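Local coordinates for beta-1,3-1,4-glucanase (Caldicellulosiruptor sp. F32, PDB 5H4R), which probably hydrolyses mixed-linkage beta-1,3-1,4-glucans such as lichenan, as a glycoside hydrolase of family 5, at residues G93-R98 with N132-I137; V125-M130 with K175-H180; F183-Q188 with L237-Y242. The protein carries 1 engineered substitution. All coordinates share one frame; numbering follows the deposited sequence.

Overall arrangement
Contacts 1 and 3 are buried pairings of parallel strands in the eight-stranded barrel. Contact 2 lies at the surface, where helix 116-131 meets the loop that leads into strand 181-184. Strands 135-139 and 181-184 are neighbours, so contacts 1 and 3 belong to one continuous sheet, and R98 of contact 1 forms a salt bridge with E184 of contact 3. Contact 2 meets contact 1 where A129 packs on I97 and V136, and where V136 N probably bonds to H180 O. Contact 1 combines backbone ladder bonds with apolar packing. Contact 2 centres on Y177, its hydroxyl and its ring. Contact 3 begins as a ladder and ends at the bound sugar.

Contact 1: G93-R98 with N132-I137; sequences GFNTIR and NKMYVI
I97 is held by backbone bonds to Y135 and I137, the residues flanking V136. Its N donates to Y135 O at 2.8 Å, and its O accepts from I137 N at 3.0 Å. A third bond runs from Y135 N to N95 O, also 2.8 Å, in the carbonyl plane. These bonds set a parallel register of T96 with Y135, I97 with V136 and R98 with I137. On one face I97 and V136 lie side by side, their CG2 atoms 3.7 Å apart. I97 CG1 is anti to the backbone N (chi1 179°), which leaves CG2 to meet the valine. M134 bends at chi3 (80°) and brings its CE to 3.6 Å from F94 O and 4.2 Å from I97 CB. On the face of T96 and Y135, T96 OG1 lies 3.4 Å from Y135 CB. N95 turns its amide almost perpendicular to the Y135 ring, with ND2 3.6 Å from CE1. From the second shell, D46 O takes N95 ND2, D46 OD2 bonds Y135 OH, and M47 O takes T96 OG1. R98 NH1 makes a salt bridge with E326 and a hydrogen bond with N52, and NH2 a salt bridge with E184. A Schellman motif at K133 ends helix 116-131, the link between these adjacent parallel strands in a beta-alpha-beta unit of the TIM barrel. Strand 96-99 also pairs with strand 50-53, I137 touches strand 181-184, and helices 83-91 and 385-395 pack on F94.

Contact 2: V125-M130 with K175-H180; sequences VVDYAM and KNYNDH
Y177 OH is gripped by two side chains of helix 116-131. It donates to D127 OD1 at 2.7 Å and is also hydrogen-bonded to Q123 NE2. D127 OD1 uses its syn lone pair. The D127 carboxylate is nearly coplanar with the Y177 ring, 19° off, with OD1 at the ring edge. Y177 CG lies anti to the carbonyl carbon (chi1 -77°), which carries the ring across to the helix. There V126 CG1 comes within 3.9 Å of Y177 CE2. M130 curls at chi2 and chi3 so that its CE reaches Y177 CD2 at 3.9 Å. Its SD sits at the ring edge, 5.5 Å from the centroid of Y177, a Met-aromatic contact. A phenylalanine in place of Y177 would probably keep much of this packing but leave D127 OD1 and Q123 NE2 without the hydroxyl they share. M130 CE also touches N178 OD1 at 3.5 Å. That oxygen accepts from H180 N at 2.8 Å, closing an Asx turn just before the strand. F174 meets the Y177 ring edge-to-face. The loop leads into strand 181-184 beside helix 116-131, which follows strand 96-99, two strands back in the TIM barrel.

Contact 3: F183-Q188 with L237-Y242; sequences FEAVNQ and LMVPGY. Engineered in segment 183-188: Q188 (natural residue Glu). With BGC (beta-D-glucopyranose), chain B; BGC (beta-D-glucopyranose), chain C.
Strands 181-184 and 237-240 are adjacent parallel strands of the TIM barrel, and the chain after the first strand enters the sugar-binding site. M238 N donates to F183 O at 2.8 Å, and A185 N donates to M238 O at 2.9 Å. Beside this ladder L237 CD2 packs on F183 CB at 3.9 Å. On the other face M238 bends at chi3 (63°) and brings CE to 3.6 Å from E184 OE1, while E184 OE2 takes R98 and N139. After A185 the first segment leaves the ladder, and P240 packs against V186. Its CG lies 3.3 Å from V186 O and also meets V186 CG1. N187 ND2 donates to O2 of the chain C glucose at 3.0 Å, and R98 holds N187 OD1. Q188 is engineered, with glutamate in the natural sequence. H272 ND1 is hydrogen-bonded to Q188 OE1. Q188 NE2 donates to O4 of the chain B glucose at 3.1 Å, and this O4 is the glycosidic oxygen bonded to C1 of the chain C glucose. A side chain directed at the bond between two sugars is consistent with the natural glutamate serving as general acid, as in family 5 enzymes.

Contact 1: G93-R98 with N132-I137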
loop_
_atom_site.group_PDB
_atom_site.type_symbol
_atom_site.label_atom_id
_atom_site.label_comp_id
_atom_site.label_asym_id
_atom_site.label_seq_id
_atom_site.Cartn_x
_atom_site.Cartn_y
_atom_site.Cartn_z
ATOM N N GLY A 93 -14.211 -9.694 7.144
ATOM C CA GLY A 93 -14.351 -9.845 5.708
ATOM C C GLY A 93 -13.136 -9.467 4.895
ATOM O O GLY A 93 -13.165 -9.644 3.669
ATOM N N PHE A 94 -12.073 -8.931 5.501
ATOM C CA PHE A 94 -10.853 -8.631 4.761
ATOM C C PHE A 94 -10.151 -9.930 4.388
ATOM O O PHE A 94 -10.080 -10.855 5.192
ATOM C CB PHE A 94 -9.930 -7.753 5.599
ATOM C CG PHE A 94 -10.496 -6.371 5.876
ATOM C CD1 PHE A 94 -10.395 -5.351 4.931
ATOM C CD2 PHE A 94 -11.154 -6.113 7.073
ATOM C CE1 PHE A 94 -10.905 -4.105 5.200
ATOM C CE2 PHE A 94 -11.682 -4.861 7.340
ATOM C CZ PHE A 94 -11.565 -3.855 6.393
ATOM N N ASN A 95 -9.646 -10.011 3.162
ATOM C CA ASN A 95 -8.888 -11.188 2.767
ATOM C C ASN A 95 -7.433 -10.885 2.468
ATOM O O ASN A 95 -6.681 -11.811 2.118
ATOM C CB ASN A 95 -9.519 -11.869 1.553
ATOM C CG ASN A 95 -9.176 -13.341 1.501
ATOM O OD1 ASN A 95 -9.029 -13.988 2.548
ATOM N ND2 ASN A 95 -9.031 -13.886 0.298
ATOM N N THR A 96 -7.019 -9.636 2.601
ATOM C CA THR A 96 -5.647 -9.205 2.382
ATOM C C THR A 96 -5.228 -8.355 3.566
ATOM O O THR A 96 -6.007 -7.531 4.042
ATOM C CB THR A 96 -5.509 -8.390 1.076
ATOM O OG1 THR A 96 -5.810 -9.225 -0.042
ATOM C CG2 THR A 96 -4.100 -7.888 0.896
ATOM N N ILE A 97 -4.008 -8.568 4.049
ATOM C CA ILE A 97 -3.384 -7.694 5.036
ATOM C C ILE A 97 -2.114 -7.141 4.417
ATOM O O ILE A 97 -1.277 -7.903 3.918
ATOM C CB ILE A 97 -3.061 -8.419 6.356
ATOM C CG1 ILE A 97 -2.391 -7.443 7.327
ATOM C CG2 ILE A 97 -2.186 -9.606 6.107
ATOM C CD1 ILE A 97 -2.512 -7.856 8.743
ATOM N N ARG A 98 -1.981 -5.823 4.421
ATOM C CA ARG A 98 -0.741 -5.193 4.029
ATOM C C ARG A 98 0.026 -4.843 5.297
ATOM O O ARG A 98 -0.529 -4.223 6.216
ATOM C CB ARG A 98 -0.985 -3.957 3.164
ATOM C CG ARG A 98 0.298 -3.264 2.708
ATOM C CD ARG A 98 0.013 -2.419 1.461
ATOM N NE ARG A 98 1.108 -1.591 0.944
ATOM C CZ ARG A 98 1.363 -0.344 1.347
ATOM N NH1 ARG A 98 0.703 0.187 2.366
ATOM N NH2 ARG A 98 2.318 0.370 0.747
ATOM N N ASN A 132 -4.571 -17.529 8.749
ATOM C CA ASN A 132 -5.912 -17.126 8.352
ATOM C C ASN A 132 -6.121 -17.212 6.844
ATOM O O ASN A 132 -7.167 -16.785 6.353
ATOM C CB ASN A 132 -6.202 -15.712 8.835
ATOM C CG ASN A 132 -6.649 -15.671 10.299
ATOM O OD1 ASN A 132 -7.759 -16.096 10.642
ATOM N ND2 ASN A 132 -5.791 -15.166 11.158
ATOM N N LYS A 133 -5.170 -17.795 6.116
ATOM C CA LYS A 133 -5.278 -17.986 4.664
ATOM C C LYS A 133 -5.495 -16.657 3.922
ATOM O O LYS A 133 -6.153 -16.615 2.884
ATOM C CB LYS A 133 -6.378 -18.995 4.333
ATOM C CG LYS A 133 -6.100 -20.409 4.907
ATOM C CD LYS A 133 -7.121 -21.421 4.442
ATOM C CE LYS A 133 -6.925 -22.761 5.139
ATOM N NZ LYS A 133 -8.015 -23.724 4.821
ATOM N N MET A 134 -4.884 -15.584 4.418
ATOM C CA MET A 134 -5.032 -14.246 3.850
ATOM C C MET A 134 -3.909 -13.989 2.866
ATOM O O MET A 134 -2.834 -14.587 2.964
ATOM C CB MET A 134 -5.014 -13.182 4.951
ATOM C CG MET A 134 -6.164 -13.315 5.892
ATOM S SD MET A 134 -6.032 -12.139 7.243
ATOM C CE MET A 134 -6.652 -10.678 6.397
ATOM N N TYR A 135 -4.177 -13.127 1.887
ATOM C CA TYR A 135 -3.094 -12.552 1.111
ATOM C C TYR A 135 -2.339 -11.565 1.994
ATOM O O TYR A 135 -2.922 -10.918 2.862
ATOM C CB TYR A 135 -3.643 -11.880 -0.154
ATOM C CG TYR A 135 -4.254 -12.873 -1.102
ATOM C CD1 TYR A 135 -5.557 -13.301 -0.940
ATOM C CD2 TYR A 135 -3.525 -13.382 -2.152
ATOM C CE1 TYR A 135 -6.122 -14.224 -1.805
ATOM C CE2 TYR A 135 -4.050 -14.312 -2.996
ATOM C CZ TYR A 135 -5.353 -14.725 -2.843
ATOM O OH TYR A 135 -5.844 -15.657 -3.719
ATOM N N VAL A 136 -1.018 -11.502 1.821
ATOM C CA VAL A 136 -0.164 -10.667 2.652
ATOM C C VAL A 136 0.774 -9.898 1.745
ATOM O O VAL A 136 1.388 -10.491 0.851
ATOM C CB VAL A 136 0.662 -11.494 3.654
ATOM C CG1 VAL A 136 1.550 -10.592 4.503
ATOM C CG2 VAL A 136 -0.249 -12.320 4.539
ATOM N N ILE A 137 0.869 -8.580 1.962
ATOM C CA ILE A 137 1.811 -7.710 1.259
ATOM C C ILE A 137 2.823 -7.170 2.262
ATOM O O ILE A 137 2.441 -6.603 3.288
ATOM C CB ILE A 137 1.094 -6.538 0.562
ATOM C CG1 ILE A 137 0.048 -7.034 -0.443
ATOM C CG2 ILE A 137 2.123 -5.627 -0.075
ATOM C CD1 ILE A 137 -0.963 -5.963 -0.834
#

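Contact 2: V125-M130 with K175-H180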
loop_
_atom_site.group_PDB
_atom_site.type_symbol
_atom_site.label_atom_id
_atom_site.label_comp_id
_atom_site.label_asym_id
_atom_site.label_seq_id
_atom_site.Cartn_x
_atom_site.Cartn_y
_atom_site.Cartn_z
ATOM N N VAL A 125 4.233 -11.995 12.558
ATOM C CA VAL A 125 2.975 -11.361 12.170
ATOM C C VAL A 125 2.505 -11.830 10.788
ATOM O O VAL A 125 1.305 -12.063 10.572
ATOM C CB VAL A 125 3.124 -9.833 12.265
ATOM C CG1 VAL A 125 1.837 -9.152 11.762
ATOM C CG2 VAL A 125 3.412 -9.454 13.705
ATOM N N VAL A 126 3.427 -12.027 9.842
ATOM C CA VAL A 126 3.050 -12.629 8.560
ATOM C C VAL A 126 2.383 -13.980 8.805
ATOM O O VAL A 126 1.376 -14.327 8.167
ATOM C CB VAL A 126 4.288 -12.745 7.652
ATOM C CG1 VAL A 126 3.953 -13.571 6.383
ATOM C CG2 VAL A 126 4.804 -11.354 7.303
ATOM N N ASP A 127 2.929 -14.758 9.742
ATOM C CA ASP A 127 2.386 -16.080 10.043
ATOM C C ASP A 127 0.969 -15.982 10.600
ATOM O O ASP A 127 0.134 -16.852 10.325
ATOM C CB ASP A 127 3.300 -16.841 11.025
ATOM C CG ASP A 127 4.555 -17.409 10.366
ATOM O OD1 ASP A 127 4.741 -17.218 9.151
ATOM O OD2 ASP A 127 5.374 -18.049 11.064
ATOM N N TYR A 128 0.674 -14.940 11.400
ATOM C CA TYR A 128 -0.700 -14.771 11.869
ATOM C C TYR A 128 -1.649 -14.726 10.688
ATOM O O TYR A 128 -2.740 -15.306 10.731
ATOM C CB TYR A 128 -0.910 -13.474 12.663
ATOM C CG TYR A 128 -0.122 -13.255 13.940
ATOM C CD1 TYR A 128 0.357 -14.306 14.704
ATOM C CD2 TYR A 128 0.120 -11.965 14.374
ATOM C CE1 TYR A 128 1.085 -14.063 15.884
ATOM C CE2 TYR A 128 0.832 -11.716 15.537
ATOM C CZ TYR A 128 1.306 -12.750 16.284
ATOM O OH TYR A 128 2.004 -12.436 17.439
ATOM N N ALA A 129 -1.257 -13.985 9.648
ATOM C CA ALA A 129 -2.104 -13.796 8.470
ATOM C C ALA A 129 -2.140 -15.042 7.595
ATOM O O ALA A 129 -3.197 -15.405 7.051
ATOM C CB ALA A 129 -1.604 -12.603 7.672
ATOM N N MET A 130 -1.000 -15.708 7.426
ATOM C CA MET A 130 -0.997 -16.958 6.664
ATOM C C MET A 130 -1.888 -18.004 7.323
ATOM O O MET A 130 -2.549 -18.793 6.638
ATOM C CB MET A 130 0.430 -17.501 6.514
ATOM C CG MET A 130 1.376 -16.558 5.784
ATOM S SD MET A 130 1.059 -16.417 4.002
ATOM C CE MET A 130 1.469 -18.043 3.426
ATOM N N LYS A 175 11.136 -17.360 1.275
ATOM C CA LYS A 175 11.169 -17.984 -0.052
ATOM C C LYS A 175 10.182 -19.144 -0.190
ATOM O O LYS A 175 9.667 -19.375 -1.287
ATOM C CB LYS A 175 12.584 -18.458 -0.402
ATOM C CG LYS A 175 13.087 -19.580 0.434
ATOM C CD LYS A 175 14.590 -19.833 0.215
ATOM C CE LYS A 175 14.873 -20.384 -1.154
ATOM N NZ LYS A 175 16.308 -20.831 -1.256
ATOM N N ASN A 176 9.900 -19.876 0.890
ATOM C CA ASN A 176 9.014 -21.036 0.820
ATOM C C ASN A 176 7.587 -20.721 1.263
ATOM O O ASN A 176 6.813 -21.639 1.559
ATOM C CB ASN A 176 9.595 -22.186 1.637
ATOM C CG ASN A 176 10.861 -22.744 1.015
ATOM O OD1 ASN A 176 11.145 -22.491 -0.160
ATOM N ND2 ASN A 176 11.635 -23.508 1.792
ATOM N N TYR A 177 7.228 -19.448 1.317
ATOM C CA TYR A 177 5.843 -19.056 1.516
ATOM C C TYR A 177 5.116 -19.111 0.175
ATOM O O TYR A 177 5.683 -18.749 -0.855
ATOM C CB TYR A 177 5.764 -17.645 2.125
ATOM C CG TYR A 177 6.060 -17.612 3.608
ATOM C CD1 TYR A 177 7.296 -18.011 4.094
ATOM C CD2 TYR A 177 5.112 -17.165 4.521
ATOM C CE1 TYR A 177 7.565 -18.013 5.447
ATOM C CE2 TYR A 177 5.371 -17.151 5.884
ATOM C CZ TYR A 177 6.612 -17.569 6.336
ATOM O OH TYR A 177 6.921 -17.573 7.668
ATOM N N ASN A 178 3.853 -19.559 0.200
ATOM C CA ASN A 178 3.069 -19.718 -1.021
ATOM C C ASN A 178 2.723 -18.353 -1.613
ATOM O O ASN A 178 3.126 -17.303 -1.097
ATOM C CB ASN A 178 1.830 -20.595 -0.760
ATOM C CG ASN A 178 0.752 -19.933 0.093
ATOM O OD1 ASN A 178 0.591 -18.703 0.126
ATOM N ND2 ASN A 178 -0.044 -20.778 0.772
ATOM N N ASP A 179 2.012 -18.377 -2.761
ATOM C CA ASP A 179 1.723 -17.164 -3.535
ATOM C C ASP A 179 0.712 -16.250 -2.858
ATOM O O ASP A 179 0.408 -15.184 -3.417
ATOM C CB ASP A 179 1.161 -17.488 -4.931
ATOM C CG ASP A 179 2.186 -18.063 -5.900
ATOM O OD1 ASP A 179 3.403 -18.033 -5.638
ATOM O OD2 ASP A 179 1.735 -18.539 -6.966
ATOM N N HIS A 180 0.152 -16.608 -1.701
ATOM C CA HIS A 180 -0.616 -15.599 -0.980
ATOM C C HIS A 180 0.268 -14.468 -0.447
ATOM O O HIS A 180 -0.245 -13.380 -0.166
ATOM C CB HIS A 180 -1.402 -16.238 0.150
ATOM C CG HIS A 180 -2.698 -16.827 -0.281
ATOM N ND1 HIS A 180 -2.776 -17.884 -1.167
ATOM C CD2 HIS A 180 -3.973 -16.509 0.042
ATOM C CE1 HIS A 180 -4.046 -18.194 -1.365
ATOM N NE2 HIS A 180 -4.793 -17.372 -0.645
#

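Contact 3: F183-Q188 with L237-Y242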
loop_
_atom_site.group_PDB
_atom_site.type_symbol
_atom_site.label_atom_id
_atom_site.label_comp_id
_atom_site.label_asym_id
_atom_site.label_seq_id
_atom_site.Cartn_x
_atom_site.Cartn_y
_atom_site.Cartn_z
ATOM N N PHE A 183 5.322 -9.450 -2.518
ATOM C CA PHE A 183 6.352 -8.469 -2.182
ATOM C C PHE A 183 6.084 -7.190 -2.960
ATOM O O PHE A 183 5.886 -7.235 -4.181
ATOM C CB PHE A 183 7.765 -8.943 -2.540
ATOM C CG PHE A 183 8.203 -10.223 -1.868
ATOM C CD1 PHE A 183 7.625 -10.668 -0.693
ATOM C CD2 PHE A 183 9.219 -10.973 -2.433
ATOM C CE1 PHE A 183 8.072 -11.843 -0.089
ATOM C CE2 PHE A 183 9.670 -12.128 -1.823
ATOM C CZ PHE A 183 9.091 -12.564 -0.655
ATOM N N GLU A 184 6.178 -6.063 -2.270
ATOM C CA GLU A 184 5.998 -4.731 -2.849
ATOM C C GLU A 184 7.314 -3.971 -2.741
ATOM O O GLU A 184 7.788 -3.731 -1.630
ATOM C CB GLU A 184 4.875 -3.985 -2.102
ATOM C CG GLU A 184 4.694 -2.527 -2.513
ATOM C CD GLU A 184 3.774 -1.772 -1.565
ATOM O OE1 GLU A 184 2.626 -2.229 -1.370
ATOM O OE2 GLU A 184 4.213 -0.751 -0.957
ATOM N N ALA A 185 7.874 -3.556 -3.885
ATOM C CA ALA A 185 9.260 -3.101 -3.951
ATOM C C ALA A 185 9.567 -2.046 -2.906
ATOM O O ALA A 185 10.591 -2.096 -2.211
ATOM C CB ALA A 185 9.534 -2.541 -5.342
ATOM N N VAL A 186 8.708 -1.033 -2.852
ATOM C CA VAL A 186 8.929 0.157 -2.047
ATOM C C VAL A 186 7.582 0.854 -2.033
ATOM O O VAL A 186 6.757 0.637 -2.932
ATOM C CB VAL A 186 10.048 1.041 -2.665
ATOM C CG1 VAL A 186 9.711 1.498 -4.059
ATOM C CG2 VAL A 186 10.359 2.233 -1.770
ATOM N N ASN A 187 7.361 1.687 -1.023
ATOM C CA ASN A 187 6.065 2.304 -0.778
ATOM C C ASN A 187 5.808 3.504 -1.684
ATOM O O ASN A 187 5.058 3.398 -2.659
ATOM C CB ASN A 187 5.999 2.676 0.710
ATOM C CG ASN A 187 4.754 3.373 1.081
ATOM O OD1 ASN A 187 3.663 2.913 0.760
ATOM N ND2 ASN A 187 4.883 4.492 1.797
ATOM N N GLN A 188 6.444 4.637 -1.402
ATOM C CA GLN A 188 6.178 5.889 -2.125
ATOM C C GLN A 188 7.516 6.522 -2.497
ATOM O O GLN A 188 7.933 7.545 -1.941
ATOM C CB GLN A 188 5.299 6.837 -1.309
ATOM C CG GLN A 188 3.930 6.273 -1.146
ATOM C CD GLN A 188 2.941 7.151 -0.437
ATOM O OE1 GLN A 188 1.746 7.030 -0.693
ATOM N NE2 GLN A 188 3.404 7.977 0.497
ATOM N N LEU A 237 4.603 -9.734 -7.552
ATOM C CA LEU A 237 5.404 -8.626 -7.059
ATOM C C LEU A 237 4.724 -7.325 -7.452
ATOM O O LEU A 237 4.301 -7.172 -8.597
ATOM C CB LEU A 237 6.793 -8.654 -7.650
ATOM C CG LEU A 237 7.563 -9.955 -7.600
ATOM C CD1 LEU A 237 8.878 -9.832 -8.364
ATOM C CD2 LEU A 237 7.814 -10.340 -6.147
ATOM N N MET A 238 4.645 -6.389 -6.511
ATOM C CA MET A 238 4.037 -5.090 -6.744
ATOM C C MET A 238 5.117 -4.035 -6.923
ATOM O O MET A 238 6.092 -4.021 -6.170
ATOM C CB MET A 238 3.119 -4.716 -5.570
ATOM C CG MET A 238 1.804 -5.479 -5.530
ATOM S SD MET A 238 0.879 -5.263 -3.974
ATOM C CE MET A 238 0.529 -3.490 -4.002
ATOM N N VAL A 239 4.927 -3.144 -7.908
ATOM C CA VAL A 239 5.870 -2.052 -8.119
ATOM C C VAL A 239 5.094 -0.758 -8.286
ATOM O O VAL A 239 4.082 -0.727 -9.006
ATOM C CB VAL A 239 6.770 -2.271 -9.342
ATOM C CG1 VAL A 239 7.701 -3.452 -9.098
ATOM C CG2 VAL A 239 5.937 -2.455 -10.595
ATOM N N PRO A 240 5.552 0.318 -7.648
ATOM C CA PRO A 240 4.939 1.637 -7.846
ATOM C C PRO A 240 5.715 2.475 -8.843
ATOM O O PRO A 240 6.880 2.173 -9.136
ATOM C CB PRO A 240 5.046 2.258 -6.442
ATOM C CG PRO A 240 6.357 1.782 -6.002
ATOM C CD PRO A 240 6.512 0.371 -6.533
ATOM N N GLY A 241 5.096 3.579 -9.268
ATOM C CA GLY A 241 5.800 4.707 -9.831
ATOM C C GLY A 241 6.057 5.787 -8.787
ATOM O O GLY A 241 5.895 5.590 -7.584
ATOM N N TYR A 242 6.480 6.947 -9.273
ATOM C CA TYR A 242 6.839 8.044 -8.389
ATOM C C TYR A 242 5.719 8.348 -7.397
ATOM O O TYR A 242 4.568 8.564 -7.781
ATOM C CB TYR A 242 7.179 9.281 -9.224
ATOM C CG TYR A 242 7.843 10.378 -8.431
ATOM C CD1 TYR A 242 7.082 11.317 -7.721
ATOM C CD2 TYR A 242 9.229 10.465 -8.363
ATOM C CE1 TYR A 242 7.713 12.304 -6.970
ATOM C CE2 TYR A 242 9.865 11.440 -7.626
ATOM C CZ TYR A 242 9.107 12.368 -6.945
ATOM O OH TYR A 242 9.750 13.318 -6.219
HETATM C C2 BGC B . 0.694 12.384 2.350
HETATM C C3 BGC B . 1.385 11.125 2.868
HETATM C C4 BGC B . 0.692 9.872 2.327
HETATM C C5 BGC B . 0.629 9.954 0.797
HETATM C C6 BGC B . -0.332 8.970 0.117
HETATM C C1 BGC B . 0.687 12.372 0.820
HETATM O O1 BGC B . -0.041 13.482 0.261
HETATM O O2 BGC B . 1.397 13.519 2.875
HETATM O O3 BGC B . 1.339 11.109 4.295
HETATM O O4 BGC B . 1.508 8.783 2.805
HETATM O O5 BGC B . 0.027 11.182 0.433
HETATM O O6 BGC B . -0.498 9.296 -1.291
HETATM C C2 BGC C . 1.894 6.554 3.480
HETATM C C3 BGC C . 1.417 6.166 4.868
HETATM C C4 BGC C . 0.674 7.362 5.436
HETATM C C5 BGC C . -0.637 7.422 4.655
HETATM C C6 BGC C . -1.521 8.593 5.099
HETATM C C1 BGC C . 0.922 7.478 2.723
HETATM O O2 BGC C . 2.204 5.366 2.722
HETATM O O3 BGC C . 2.571 5.852 5.639
HETATM O O4 BGC C . 0.408 7.109 6.812
HETATM O O5 BGC C . -0.406 7.514 3.249
HETATM O O6 BGC C . -0.833 9.848 5.111
#